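Local structure of beta-1,4-mannanase (Aplysia kurodai, 3VUP) at residues A[32-37]-A[83-88]. The protein is a digestive-fluid beta-1,4-mannanase that probably hydrolyses the beta-1,4-mannosidic linkages of mannan. Numbering follows the deposited sequence. Where two conformers were deposited one is given.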
loop_
_atom_site.group_PDB
_atom_site.type_symbol
_atom_site.label_atom_id
_atom_site.label_comp_id
_atom_site.label_asym_id
_atom_site.label_seq_id
_atom_site.Cartn_x
_atom_site.Cartn_y
_atom_site.Cartn_z
ATOM N N PHE A 32 11.796 -11.870 0.066
ATOM C CA PHE A 32 11.741 -12.076 -1.379
ATOM C C PHE A 32 13.093 -11.877 -2.022
ATOM O O PHE A 32 13.848 -11.000 -1.623
ATOM C CB PHE A 32 10.697 -11.150 -2.007
ATOM C CG PHE A 32 9.316 -11.476 -1.562
ATOM C CD1 PHE A 32 8.620 -12.513 -2.160
ATOM C CD2 PHE A 32 8.748 -10.826 -0.479
ATOM C CE1 PHE A 32 7.373 -12.870 -1.717
ATOM C CE2 PHE A 32 7.495 -11.185 -0.026
ATOM C CZ PHE A 32 6.805 -12.201 -0.654
ATOM N N GLY A 33 13.388 -12.691 -3.030
ATOM C CA GLY A 33 14.639 -12.573 -3.752
ATOM C C GLY A 33 15.768 -13.270 -3.022
ATOM O O GLY A 33 15.662 -13.556 -1.831
ATOM N N ASP A 34 16.850 -13.548 -3.741
ATOM C CA ASP A 34 18.028 -14.192 -3.168
ATOM C C ASP A 34 17.696 -15.428 -2.319
ATOM O O ASP A 34 18.304 -15.663 -1.267
ATOM C CB ASP A 34 18.870 -13.176 -2.383
ATOM C CG ASP A 34 19.491 -12.110 -3.282
ATOM O OD1 ASP A 34 19.408 -12.243 -4.523
ATOM O OD2 ASP A 34 20.079 -11.144 -2.745
ATOM N N GLY A 35 16.730 -16.213 -2.796
ATOM C CA GLY A 35 16.354 -17.464 -2.157
ATOM C C GLY A 35 15.505 -17.324 -0.905
ATOM O O GLY A 35 15.197 -18.318 -0.251
ATOM N N GLN A 36 15.106 -16.102 -0.576
ATOM C CA GLN A 36 14.480 -15.838 0.714
ATOM C C GLN A 36 13.021 -16.273 0.800
ATOM O O GLN A 36 12.528 -16.600 1.881
ATOM C CB GLN A 36 14.622 -14.356 1.069
ATOM C CG GLN A 36 16.079 -13.967 1.257
ATOM C CD GLN A 36 16.322 -12.470 1.384
ATOM O OE1 GLN A 36 17.128 -12.050 2.206
ATOM N NE2 GLN A 36 15.654 -11.665 0.562
ATOM N N TRP A 37 12.322 -16.262 -0.330
ATOM C CA TRP A 37 10.920 -16.662 -0.329
ATOM C C TRP A 37 10.763 -18.140 0.001
ATOM O O TRP A 37 9.960 -18.511 0.859
ATOM C CB TRP A 37 10.236 -16.312 -1.652
ATOM C CG TRP A 37 8.962 -17.067 -1.872
ATOM C CD1 TRP A 37 8.774 -18.102 -2.737
ATOM C CD2 TRP A 37 7.705 -16.870 -1.202
ATOM N NE1 TRP A 37 7.487 -18.562 -2.657
ATOM C CE2 TRP A 37 6.805 -17.822 -1.727
ATOM C CE3 TRP A 37 7.252 -15.982 -0.221
ATOM C CZ2 TRP A 37 5.482 -17.913 -1.304
ATOM C CZ3 TRP A 37 5.931 -16.076 0.198
ATOM C CH2 TRP A 37 5.066 -17.035 -0.343
ATOM N N ASP A 83 17.028 -8.929 -8.122
ATOM C CA ASP A 83 17.822 -9.448 -7.016
ATOM C C ASP A 83 19.179 -9.858 -7.593
ATOM O O ASP A 83 19.486 -9.538 -8.748
ATOM C CB ASP A 83 17.129 -10.619 -6.285
ATOM C CG ASP A 83 17.108 -11.922 -7.086
ATOM O OD1 ASP A 83 16.609 -12.930 -6.538
ATOM O OD2 ASP A 83 17.576 -11.952 -8.246
ATOM N N LYS A 84 19.978 -10.577 -6.808
ATOM C CA LYS A 84 21.265 -11.081 -7.290
ATOM C C LYS A 84 21.216 -12.547 -7.690
ATOM O O LYS A 84 21.804 -12.941 -8.690
ATOM C CB LYS A 84 22.352 -10.884 -6.237
ATOM C CG LYS A 84 22.887 -9.476 -6.186
ATOM C CD LYS A 84 24.060 -9.328 -5.228
ATOM C CE LYS A 84 23.652 -9.622 -3.795
ATOM N NZ LYS A 84 24.390 -8.779 -2.809
ATOM N N GLN A 85 20.523 -13.363 -6.905
ATOM C CA GLN A 85 20.589 -14.806 -7.104
ATOM C C GLN A 85 19.578 -15.346 -8.104
ATOM O O GLN A 85 19.558 -16.542 -8.376
ATOM C CB GLN A 85 20.478 -15.547 -5.774
ATOM C CG GLN A 85 21.481 -15.075 -4.731
ATOM C CD GLN A 85 22.911 -15.072 -5.243
ATOM O OE1 GLN A 85 23.309 -15.939 -6.021
ATOM N NE2 GLN A 85 23.690 -14.089 -4.808
ATOM N N GLY A 86 18.741 -14.474 -8.652
ATOM C CA GLY A 86 17.841 -14.886 -9.713
ATOM C C GLY A 86 16.633 -15.681 -9.250
ATOM O O GLY A 86 16.134 -16.529 -9.988
ATOM N N THR A 87 16.162 -15.427 -8.031
ATOM C CA THR A 87 14.929 -16.074 -7.573
ATOM C C THR A 87 13.721 -15.140 -7.530
ATOM O O THR A 87 12.581 -15.611 -7.473
ATOM C CB THR A 87 15.068 -16.752 -6.185
ATOM O OG1 THR A 87 15.090 -15.763 -5.148
ATOM C CG2 THR A 87 16.331 -17.585 -6.110
ATOM N N MET A 88 13.960 -13.832 -7.562
ATOM C CA MET A 88 12.904 -12.848 -7.318
ATOM C C MET A 88 11.676 -13.014 -8.207
ATOM O O MET A 88 10.555 -12.927 -7.721
ATOM C CB MET A 88 13.470 -11.434 -7.444
ATOM C CG MET A 88 12.480 -10.327 -7.124
ATOM S SD MET A 88 11.825 -10.461 -5.453
ATOM C CE MET A 88 11.189 -8.799 -5.239
HETATM O O HOH W 1 22.621 -12.286 -2.486
#
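Asp34 and Asp83 each use a carboxylate oxygen to accept backbone N-H groups across two neighbouring loops of this TIM barrel, which lead into helices 36-53 and 88-101, and illustrate how aspartates can knit turns together. Asp83 OD1 takes the N-H of Asp34 at 2.9 Å, nearly straight at 172°, on its anti side but tilted from the carboxylate plane. Asp34 OD1 in turn accepts Lys84 N through its syn lone pair and Gln85 N, 2.9 Å away, on the anti side but well tilted from the carboxylate plane. A fourth bond runs from Gly35 N, the N-cap residue of helix 36-53, to Thr87 OG1 at 2.9 Å; that hydroxyl also pairs with Asp91. Beside these polar bonds, Met88 SD lies 3.7 Å from Phe32 CB. In Asp83, CG sits between the backbone N and the carbonyl carbon (chi1 72°), which turns the carboxylate back toward its own loop, where OD1 gathers Thr87 N and Met88 N. An alanine in place of Asp83 would probably leave these N-H groups, and those of Asp34 and Gly86, without their acceptor and let the turn at 83-88 relax. Asp83 OD2 closes an Asx motif, accepting from Gly86 N at 2.8 Å.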